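Local coordinates for protein hemoglobin subunit alpha (Isurus oxyrinchus, PDB 3MKB) that probably carries oxygen in shark blood, as the haem-binding alpha subunit of a four-chain haemoglobin, at residues 55-58 with 59-63; 101-104 with 105-108; 120-123 with 124-128. One frame throughout, in Å; residues are numbered along the deposited sequence.

Contact 1: 55-58 with 59-63. With HEM (protoporphyrin IX containing Fe), chain E.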
ATOM      1  N   VAL A  55     -14.989  -3.230  21.008  1.00 30.66           N
ATOM      2  CA  VAL A  55     -14.361  -2.115  20.221  1.00 29.76           C
ATOM      3  C   VAL A  55     -13.879  -0.957  21.128  1.00 30.18           C
ATOM      4  O   VAL A  55     -12.745  -0.402  20.930  1.00 29.15           O
ATOM      5  CB  VAL A  55     -15.341  -1.607  19.128  1.00 29.76           C
ATOM      6  CG1 VAL A  55     -14.798  -0.405  18.397  1.00 31.61           C
ATOM      7  CG2 VAL A  55     -15.669  -2.785  18.115  1.00 25.92           C
ATOM      8  N   GLN A  56     -14.703  -0.615  22.100  1.00 20.00           N
ATOM      9  CA  GLN A  56     -14.364   0.381  23.088  1.00 20.00           C
ATOM     10  C   GLN A  56     -13.110  -0.005  23.845  1.00 20.00           C
ATOM     11  O   GLN A  56     -12.196   0.772  23.994  1.00 29.93           O
ATOM     12  CB  GLN A  56     -15.544   0.654  24.006  1.00 20.00           C
ATOM     13  CG  GLN A  56     -16.605   1.501  23.332  1.00 20.00           C
ATOM     14  CD  GLN A  56     -17.833   1.695  24.149  1.00 20.00           C
ATOM     15  OE1 GLN A  56     -18.294   0.812  24.839  1.00 20.00           O
ATOM     16  NE2 GLN A  56     -18.390   2.849  24.049  1.00 20.00           N
ATOM     17  N   LEU A  57     -13.083  -1.245  24.274  1.00 32.25           N
ATOM     18  CA  LEU A  57     -11.903  -1.807  25.010  1.00 32.07           C
ATOM     19  C   LEU A  57     -10.589  -1.709  24.250  1.00 31.98           C
ATOM     20  O   LEU A  57      -9.596  -1.131  24.754  1.00 32.32           O
ATOM     21  CB  LEU A  57     -12.158  -3.259  25.410  1.00 32.45           C
ATOM     22  CG  LEU A  57     -11.083  -3.933  26.252  1.00 31.97           C
ATOM     23  CD1 LEU A  57     -10.945  -3.190  27.663  1.00 24.73           C
ATOM     24  CD2 LEU A  57     -11.440  -5.476  26.388  1.00 32.43           C
ATOM     25  N   HIS A  58     -10.568  -2.242  23.021  1.00 31.63           N
ATOM     26  CA  HIS A  58      -9.399  -2.153  22.170  1.00 30.30           C
ATOM     27  C   HIS A  58      -9.138  -0.693  21.815  1.00 30.14           C
ATOM     28  O   HIS A  58      -8.007  -0.249  21.823  1.00 29.54           O
ATOM     29  CB  HIS A  58      -9.547  -3.069  20.900  1.00 31.79           C
ATOM     30  CG  HIS A  58      -8.292  -3.163  20.073  1.00 33.27           C
ATOM     31  ND1 HIS A  58      -8.293  -3.084  18.698  1.00 33.57           N
ATOM     32  CD2 HIS A  58      -6.990  -3.256  20.438  1.00 33.90           C
ATOM     33  CE1 HIS A  58      -7.052  -3.148  18.253  1.00 37.01           C
ATOM     34  NE2 HIS A  58      -6.240  -3.264  19.292  1.00 32.39           N
ATOM     35  N   GLY A  59     -10.187   0.076  21.525  1.00 28.02           N
ATOM     36  CA  GLY A  59      -9.979   1.461  21.167  1.00 28.13           C
ATOM     37  C   GLY A  59      -9.241   2.259  22.235  1.00 27.67           C
ATOM     38  O   GLY A  59      -8.310   2.999  21.936  1.00 28.85           O
ATOM     39  N   GLY A  60      -9.648   2.123  23.485  1.00 27.80           N
ATOM     40  CA  GLY A  60      -8.946   2.852  24.579  1.00 28.69           C
ATOM     41  C   GLY A  60      -7.486   2.461  24.646  1.00 28.47           C
ATOM     42  O   GLY A  60      -6.568   3.331  24.778  1.00 30.74           O
ATOM     43  N   LYS A  61      -7.252   1.151  24.610  1.00 29.54           N
ATOM     44  CA  LYS A  61      -5.881   0.607  24.623  1.00 29.73           C
ATOM     45  C   LYS A  61      -5.056   1.184  23.488  1.00 29.97           C
ATOM     46  O   LYS A  61      -3.918   1.597  23.710  1.00 29.42           O
ATOM     47  CB  LYS A  61      -5.907  -0.909  24.539  1.00 29.81           C
ATOM     48  CG  LYS A  61      -6.530  -1.542  25.800  1.00 30.94           C
ATOM     49  CD  LYS A  61      -6.737  -3.072  25.679  1.00 31.99           C
ATOM     50  CE  LYS A  61      -7.309  -3.622  27.000  1.00 33.57           C
ATOM     51  NZ  LYS A  61      -7.700  -5.018  26.747  1.00 36.81           N
ATOM     52  N   VAL A  62      -5.601   1.193  22.255  1.00 28.22           N
ATOM     53  CA  VAL A  62      -4.919   1.896  21.163  1.00 27.83           C
ATOM     54  C   VAL A  62      -4.532   3.360  21.509  1.00 28.44           C
ATOM     55  O   VAL A  62      -3.343   3.748  21.424  1.00 28.71           O
ATOM     56  CB  VAL A  62      -5.760   1.849  19.818  1.00 27.89           C
ATOM     57  CG1 VAL A  62      -5.108   2.723  18.747  1.00 25.82           C
ATOM     58  CG2 VAL A  62      -5.827   0.411  19.317  1.00 30.20           C
ATOM     59  N   ILE A  63      -5.517   4.151  21.930  1.00 27.70           N
ATOM     60  CA  ILE A  63      -5.319   5.565  22.104  1.00 29.62           C
ATOM     61  C   ILE A  63      -4.460   5.789  23.349  1.00 30.27           C
ATOM     62  O   ILE A  63      -3.548   6.649  23.302  1.00 30.20           O
ATOM     63  CB  ILE A  63      -6.653   6.371  22.147  1.00 28.40           C
ATOM     64  CG1 ILE A  63      -7.380   6.285  20.802  1.00 30.24           C
ATOM     65  CG2 ILE A  63      -6.391   7.831  22.556  1.00 29.37           C
ATOM     66  CD1 ILE A  63      -6.669   6.887  19.592  1.00 27.21           C
TER
HETATM   67  CHA HEM E 141      -4.639  -5.842  21.605  1.00 37.63           C
HETATM   68  CHB HEM E 141      -2.469  -1.573  21.050  1.00 37.68           C
HETATM   69  CHC HEM E 141      -3.374  -1.609  16.241  1.00 33.52           C
HETATM   70  CHD HEM E 141      -5.165  -6.051  16.698  1.00 32.78           C
HETATM   71  C1A HEM E 141      -3.939  -4.694  21.901  1.00 37.70           C
HETATM   72  C2A HEM E 141      -3.450  -4.276  23.192  1.00 39.85           C
HETATM   73  C3A HEM E 141      -2.812  -3.093  23.061  1.00 40.63           C
HETATM   74  C4A HEM E 141      -2.940  -2.715  21.656  1.00 39.08           C
HETATM   75  CMA HEM E 141      -2.084  -2.226  24.155  1.00 38.39           C
HETATM   76  CAA HEM E 141      -3.559  -5.208  24.411  1.00 41.55           C
HETATM   77  CBA HEM E 141      -2.175  -5.922  24.247  1.00 45.05           C
HETATM   78  CGA HEM E 141      -1.759  -6.649  25.489  1.00 50.31           C
HETATM   79  O1A HEM E 141      -2.688  -7.023  26.277  1.00 52.37           O
HETATM   80  O2A HEM E 141      -0.526  -6.866  25.699  1.00 50.00           O
HETATM   81  C1B HEM E 141      -2.512  -1.239  19.708  1.00 36.27           C
HETATM   82  C2B HEM E 141      -1.892  -0.073  19.120  1.00 35.85           C
HETATM   83  C3B HEM E 141      -2.167  -0.067  17.806  1.00 35.91           C
HETATM   84  C4B HEM E 141      -2.936  -1.247  17.499  1.00 34.90           C
HETATM   85  CMB HEM E 141      -1.074   1.030  19.849  1.00 36.09           C
HETATM   86  CAB HEM E 141      -1.704   0.954  16.735  1.00 38.50           C
HETATM   87  CBB HEM E 141      -1.334   2.228  16.957  1.00 38.62           C
HETATM   88  C1C HEM E 141      -3.958  -2.814  15.896  1.00 32.75           C
HETATM   89  C2C HEM E 141      -4.412  -3.212  14.561  1.00 30.06           C
HETATM   90  C3C HEM E 141      -4.947  -4.453  14.668  1.00 28.17           C
HETATM   91  C4C HEM E 141      -4.829  -4.865  16.079  1.00 30.17           C
HETATM   92  CMC HEM E 141      -4.299  -2.258  13.336  1.00 30.56           C
HETATM   93  CAC HEM E 141      -5.560  -5.257  13.489  1.00 32.07           C
HETATM   94  CBC HEM E 141      -6.189  -4.611  12.463  1.00 27.08           C
HETATM   95  C1D HEM E 141      -5.232  -6.335  18.063  1.00 34.10           C
HETATM   96  C2D HEM E 141      -5.937  -7.476  18.581  1.00 33.56           C
HETATM   97  C3D HEM E 141      -5.872  -7.434  20.079  1.00 36.54           C
HETATM   98  C4D HEM E 141      -5.024  -6.279  20.344  1.00 38.05           C
HETATM   99  CMD HEM E 141      -6.728  -8.538  17.765  1.00 34.98           C
HETATM  100  CAD HEM E 141      -6.535  -8.502  21.024  1.00 36.65           C
HETATM  101  CBD HEM E 141      -7.893  -8.079  21.666  1.00 40.38           C
HETATM  102  CGD HEM E 141      -9.153  -8.105  20.768  1.00 43.37           C
HETATM  103  O1D HEM E 141      -9.444  -9.118  20.040  1.00 47.74           O
HETATM  104  O2D HEM E 141      -9.925  -7.104  20.758  1.00 38.11           O
HETATM  105  NA  HEM E 141      -3.616  -3.721  21.017  1.00 36.92           N
HETATM  106  NB  HEM E 141      -3.155  -1.959  18.671  1.00 36.11           N
HETATM  107  NC  HEM E 141      -4.223  -3.853  16.738  1.00 30.73           N
HETATM  108  ND  HEM E 141      -4.690  -5.624  19.140  1.00 36.50           N
HETATM  109 FE   HEM E 141      -3.912  -3.757  18.903  1.00 38.62          FE
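His58 and Val62 meet one turn apart on helix 53-70, a local helical contact on the side of the helix that faces the haem. Val62 sends CG2 off-centre over one face of the His58 imidazole. This is a CH-pi contact, in which Val62 CG2 is 3.9 Å from the centroid of the His58 ring. Val62 CG2 also lies 3.6 Å from HEM NB. With CG1 anti to the backbone N (chi1 173°), CG2 points into the corner between the His58 ring face and the porphyrin. His58 extends away from the helix, and its NE2 lies 2.4 Å from the haem iron, which it binds. His87 binds the iron too. In the globin fold this is the E helix, and His58 holds the place of the distal histidine, with His87 as the proximal one. Histidines thus bind the iron from both sides, at a rather long distance on the His58 side, which is consistent with a hemichrome-like state. Phe43 meets the His58 ring at about 40° between planes. A backbone bond from Val62 N to His58 O, 2.8 Å and nearly straight at 176°, ties the two residues further. Towards solvent, Lys61 runs extended across Leu57. Lys61 CE is 3.7 Å from Leu57 CD1, and Lys61 CG lies 3.3 Å from Leu57 O. Gly59 N closes an earlier turn on Val55 O at 2.7 Å. Val55 itself packs on Ala26 of helix 21-35.

Contact 2: 101-104 with 105-108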
ATOM      1  N   LEU A 101      -5.149   2.086  10.087  1.00 26.59           N
ATOM      2  CA  LEU A 101      -5.672   2.570  11.337  1.00 26.28           C
ATOM      3  C   LEU A 101      -5.245   4.024  11.585  1.00 25.07           C
ATOM      4  O   LEU A 101      -6.040   4.819  12.116  1.00 25.77           O
ATOM      5  CB  LEU A 101      -5.279   1.666  12.531  1.00 25.79           C
ATOM      6  CG  LEU A 101      -5.831   2.044  13.934  1.00 26.94           C
ATOM      7  CD1 LEU A 101      -7.335   2.388  13.976  1.00 27.68           C
ATOM      8  CD2 LEU A 101      -5.490   0.950  14.984  1.00 27.62           C
ATOM      9  N   SER A 102      -3.976   4.326  11.296  1.00 25.33           N
ATOM     10  CA  SER A 102      -3.485   5.691  11.410  1.00 26.45           C
ATOM     11  C   SER A 102      -4.390   6.736  10.726  1.00 25.41           C
ATOM     12  O   SER A 102      -4.724   7.776  11.287  1.00 24.40           O
ATOM     13  CB  SER A 102      -2.064   5.785  10.845  1.00 25.98           C
ATOM     14  OG  SER A 102      -1.207   4.985  11.631  1.00 28.83           O
ATOM     15  N   GLU A 103      -4.758   6.474   9.490  1.00 25.90           N
ATOM     16  CA  GLU A 103      -5.586   7.409   8.768  1.00 26.99           C
ATOM     17  C   GLU A 103      -6.988   7.558   9.380  1.00 27.12           C
ATOM     18  O   GLU A 103      -7.556   8.662   9.421  1.00 26.91           O
ATOM     19  CB  GLU A 103      -5.669   6.974   7.305  1.00 27.37           C
ATOM     20  CG  GLU A 103      -6.367   8.049   6.409  1.00 32.13           C
ATOM     21  CD  GLU A 103      -5.577   9.375   6.281  1.00 31.89           C
ATOM     22  OE1 GLU A 103      -6.187  10.411   5.948  1.00 33.99           O
ATOM     23  OE2 GLU A 103      -4.343   9.358   6.461  1.00 33.73           O
ATOM     24  N   CYS A 104      -7.529   6.450   9.875  1.00 26.19           N
ATOM     25  CA  CYS A 104      -8.768   6.451  10.639  1.00 26.85           C
ATOM     26  C   CYS A 104      -8.650   7.245  11.964  1.00 26.10           C
ATOM     27  O   CYS A 104      -9.584   7.886  12.323  1.00 25.77           O
ATOM     28  CB  CYS A 104      -9.250   5.008  10.942  1.00 25.66           C
ATOM     29  SG  CYS A 104      -9.781   4.237   9.444  1.00 28.24           S
ATOM     30  N   ILE A 105      -7.493   7.228  12.629  1.00 26.41           N
ATOM     31  CA  ILE A 105      -7.311   8.085  13.799  1.00 25.00           C
ATOM     32  C   ILE A 105      -7.291   9.545  13.379  1.00 25.87           C
ATOM     33  O   ILE A 105      -7.895  10.407  14.044  1.00 27.52           O
ATOM     34  CB  ILE A 105      -5.968   7.744  14.586  1.00 27.30           C
ATOM     35  CG1 ILE A 105      -6.100   6.397  15.310  1.00 25.20           C
ATOM     36  CG2 ILE A 105      -5.722   8.825  15.683  1.00 24.43           C
ATOM     37  CD1 ILE A 105      -4.788   5.836  15.890  1.00 26.04           C
ATOM     38  N   LEU A 106      -6.620   9.837  12.267  1.00 28.61           N
ATOM     39  CA  LEU A 106      -6.500  11.228  11.809  1.00 28.55           C
ATOM     40  C   LEU A 106      -7.887  11.740  11.441  1.00 28.92           C
ATOM     41  O   LEU A 106      -8.242  12.864  11.780  1.00 29.62           O
ATOM     42  CB  LEU A 106      -5.594  11.323  10.602  1.00 28.49           C
ATOM     43  CG  LEU A 106      -4.098  11.048  10.928  1.00 30.60           C
ATOM     44  CD1 LEU A 106      -3.369  11.059   9.605  1.00 27.03           C
ATOM     45  CD2 LEU A 106      -3.518  12.121  11.903  1.00 28.95           C
ATOM     46  N   VAL A 107      -8.642  10.941  10.681  1.00 27.87           N
ATOM     47  CA  VAL A 107     -10.021  11.357  10.348  1.00 27.34           C
ATOM     48  C   VAL A 107     -10.922  11.604  11.568  1.00 26.01           C
ATOM     49  O   VAL A 107     -11.706  12.548  11.608  1.00 26.54           O
ATOM     50  CB  VAL A 107     -10.664  10.389   9.353  1.00 27.78           C
ATOM     51  CG1 VAL A 107     -12.240  10.634   9.284  1.00 28.16           C
ATOM     52  CG2 VAL A 107      -9.912  10.483   8.028  1.00 23.63           C
ATOM     53  N   THR A 108     -10.832  10.748  12.571  1.00 26.47           N
ATOM     54  CA  THR A 108     -11.507  10.963  13.850  1.00 26.18           C
ATOM     55  C   THR A 108     -11.124  12.311  14.440  1.00 26.09           C
ATOM     56  O   THR A 108     -11.988  13.029  14.976  1.00 25.71           O
ATOM     57  CB  THR A 108     -11.177   9.820  14.873  1.00 25.67           C
ATOM     58  OG1 THR A 108     -11.604   8.566  14.342  1.00 26.29           O
ATOM     59  CG2 THR A 108     -11.756  10.062  16.284  1.00 27.33           C
TER
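Leu106 leans back over Ser102 and Glu103 within helix 97-112, the G helix of the globin fold. Leu106 CB sits 3.5 Å from Glu103 O. Leu106 CG comes next, 3.4 Å from Ser102 O, the same oxygen that accepts the bond from Leu106 N. A chi1 of -70° sets CG beside the backbone N, close to the Ser102 oxygen. At the tip, Leu106 CD1 touches Glu103 OE2 at 3.7 Å, while CD2 turns to Val124 of helix 118-135. The Glu103 chain is bent at chi2, which brings the carboxylate round to CD1, and the two side chains cross at about a right angle. Leu106 also packs on His121 and Asp125 of helix 118-135. Glu103 packs on Val102 and Val107 on Phe117, both of a beta subunit. Val107 CG2 lies 3.3 Å from Glu103 O. On the haem side, Leu101 CG and Ile105 CD1 pack at 4.4 Å, and Leu101 lines the haem pocket. Cys104 O is gripped twice by Thr108. Thr108 N bonds to Cys104 O at 3.1 Å, while Thr108 OG1 donates to it at 2.9 Å from the opposite face of the carbonyl plane.

Contact 3: 120-123 with 124-128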
ATOM      1  N   THR A 120      -0.876  20.713  11.970  1.00 31.15           N
ATOM      2  CA  THR A 120      -1.213  19.842  13.114  1.00 33.09           C
ATOM      3  C   THR A 120      -1.336  18.377  12.666  1.00 31.95           C
ATOM      4  O   THR A 120      -0.770  17.462  13.240  1.00 30.49           O
ATOM      5  CB  THR A 120      -2.566  20.291  13.723  1.00 33.70           C
ATOM      6  OG1 THR A 120      -2.371  21.559  14.346  1.00 36.56           O
ATOM      7  CG2 THR A 120      -3.092  19.284  14.758  1.00 33.70           C
ATOM      8  N   HIS A 121      -2.096  18.193  11.594  1.00 32.08           N
ATOM      9  CA  HIS A 121      -2.246  16.905  10.926  1.00 30.89           C
ATOM     10  C   HIS A 121      -0.882  16.319  10.544  1.00 30.14           C
ATOM     11  O   HIS A 121      -0.615  15.121  10.750  1.00 28.61           O
ATOM     12  CB  HIS A 121      -3.122  17.212   9.696  1.00 31.08           C
ATOM     13  CG  HIS A 121      -3.363  16.051   8.785  1.00 31.14           C
ATOM     14  ND1 HIS A 121      -4.175  16.166   7.683  1.00 30.03           N
ATOM     15  CD2 HIS A 121      -2.901  14.777   8.785  1.00 32.06           C
ATOM     16  CE1 HIS A 121      -4.183  15.021   7.020  1.00 32.31           C
ATOM     17  NE2 HIS A 121      -3.417  14.164   7.667  1.00 30.55           N
ATOM     18  N   CYS A 122      -0.011  17.166   9.991  1.00 31.08           N
ATOM     19  CA  CYS A 122       1.321  16.719   9.600  1.00 32.17           C
ATOM     20  C   CYS A 122       2.028  16.195  10.851  1.00 30.57           C
ATOM     21  O   CYS A 122       2.576  15.091  10.856  1.00 31.65           O
ATOM     22  CB  CYS A 122       2.108  17.839   8.869  1.00 32.54           C
ATOM     23  SG  CYS A 122       3.651  17.257   8.389  1.00 37.67           S
ATOM     24  N   ALA A 123       1.994  16.971  11.918  1.00 31.81           N
ATOM     25  CA  ALA A 123       2.618  16.552  13.197  1.00 31.21           C
ATOM     26  C   ALA A 123       2.140  15.188  13.715  1.00 30.78           C
ATOM     27  O   ALA A 123       2.960  14.305  14.067  1.00 30.73           O
ATOM     28  CB  ALA A 123       2.376  17.591  14.231  1.00 32.31           C
ATOM     29  N   VAL A 124       0.824  15.022  13.778  1.00 29.31           N
ATOM     30  CA  VAL A 124       0.242  13.763  14.276  1.00 30.08           C
ATOM     31  C   VAL A 124       0.562  12.600  13.351  1.00 30.87           C
ATOM     32  O   VAL A 124       0.994  11.529  13.815  1.00 31.82           O
ATOM     33  CB  VAL A 124      -1.278  13.859  14.502  1.00 29.81           C
ATOM     34  CG1 VAL A 124      -1.807  12.580  15.250  1.00 27.83           C
ATOM     35  CG2 VAL A 124      -1.583  15.102  15.292  1.00 32.53           C
ATOM     36  N   ASP A 125       0.342  12.792  12.047  1.00 30.70           N
ATOM     37  CA  ASP A 125       0.699  11.774  11.071  1.00 31.08           C
ATOM     38  C   ASP A 125       2.146  11.327  11.184  1.00 31.80           C
ATOM     39  O   ASP A 125       2.432  10.136  11.020  1.00 30.82           O
ATOM     40  CB  ASP A 125       0.447  12.225   9.638  1.00 32.40           C
ATOM     41  CG  ASP A 125       0.318  11.042   8.677  1.00 35.54           C
ATOM     42  OD1 ASP A 125      -0.106   9.945   9.111  1.00 38.98           O
ATOM     43  OD2 ASP A 125       0.521  11.237   7.474  1.00 41.52           O
ATOM     44  N   LYS A 126       3.053  12.250  11.520  1.00 30.91           N
ATOM     45  CA  LYS A 126       4.435  11.847  11.786  1.00 32.51           C
ATOM     46  C   LYS A 126       4.591  10.959  12.999  1.00 30.97           C
ATOM     47  O   LYS A 126       5.322   9.970  12.933  1.00 31.11           O
ATOM     48  CB  LYS A 126       5.384  13.051  11.910  1.00 31.58           C
ATOM     49  CG  LYS A 126       5.566  13.731  10.581  1.00 37.49           C
ATOM     50  CD  LYS A 126       6.331  15.045  10.734  1.00 43.53           C
ATOM     51  CE  LYS A 126       7.810  14.757  11.010  1.00 46.29           C
ATOM     52  NZ  LYS A 126       8.657  15.960  10.701  1.00 48.07           N
ATOM     53  N   LEU A 127       3.955  11.317  14.100  1.00 31.09           N
ATOM     54  CA  LEU A 127       3.849  10.411  15.253  1.00 32.44           C
ATOM     55  C   LEU A 127       3.258   9.035  14.864  1.00 32.01           C
ATOM     56  O   LEU A 127       3.848   7.980  15.142  1.00 31.58           O
ATOM     57  CB  LEU A 127       3.046  11.049  16.391  1.00 31.79           C
ATOM     58  CG  LEU A 127       2.784  10.169  17.636  1.00 35.73           C
ATOM     59  CD1 LEU A 127       4.090   9.716  18.306  1.00 34.40           C
ATOM     60  CD2 LEU A 127       1.792  10.800  18.633  1.00 33.79           C
ATOM     61  N   LEU A 128       2.083   9.030  14.232  1.00 31.55           N
ATOM     62  CA  LEU A 128       1.511   7.719  13.795  1.00 30.94           C
ATOM     63  C   LEU A 128       2.400   6.854  12.882  1.00 30.72           C
ATOM     64  O   LEU A 128       2.464   5.622  13.075  1.00 29.90           O
ATOM     65  CB  LEU A 128       0.081   7.885  13.213  1.00 29.84           C
ATOM     66  CG  LEU A 128      -0.921   8.564  14.166  1.00 30.65           C
ATOM     67  CD1 LEU A 128      -2.333   8.862  13.628  1.00 28.69           C
ATOM     68  CD2 LEU A 128      -1.038   7.744  15.461  1.00 35.64           C
TER
HETATM   69  O   HOH W   1      -2.717  11.610   6.477  1.00 33.11           O
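Four backbone hydrogen bonds join 120-123 to 124-128, all one turn apart on helix 118-135, the H helix of the globin fold. The shortest runs from Asp125 N to His121 O, 2.8 Å, with an N-H...O angle of 165°.

Side-chain carbons also rest against carbonyl oxygens of the preceding turn. Val124 CG2 lies 3.2 Å from Thr120 O, because chi1 of -171° leaves this branch beside the backbone N. Lys126 CG lies 3.3 Å from Cys122 O.

Two looser van der Waals contacts join side chain to side chain. Lys126 CD passes Cys122 SG at 4.2 Å. Asp125 CB approaches the His121 ring obliquely, 4.3 Å from His121 CD2.

Polar contacts begin with a water at the edge of the His121 ring, in its plane, hydrogen-bonded to His121 NE2 at 2.9 Å. It also donates a weak bond to Asp125 OD2. The stronger partners belong to other chains. His121 ND1 is hydrogen-bonded to Arg30 of the beta subunit, and Asp125 OD2 forms a salt bridge with Arg140 of the second alpha subunit. That bridge would favour a charged carboxylate. Lys126 NZ turns to Ala1 O of its own chain.

Around this turn, Thr120 and Ala123 pack on helix 4-19. Leu128 reaches Ser102 of helix 97-112, and Leu127 packs on Val66 and Ala70 of helix 53-70.

How the contacts relate
All three contacts are mainly buried, and each lies within a single helix. Contact 1 supplies an iron ligand and a haem-facing valine, while Leu57 and Lys61 lie toward solvent. Contact 2 lies nearest the chain centre and links the other two. Ile105 meets Val62 and Ile63 of helix 53-70, and contact 2 packs on helix 118-135 as well. Contacts 1 and 3 do not touch and lie on opposite sides of the chain's centre, about 20 Å between contact centres. Chemistry follows place: metal and porphyrin in contact 1, backbone bonds, a threonine hydroxyl and aliphatic packing in contact 2, and charged or polar bonds to other subunits in contact 3.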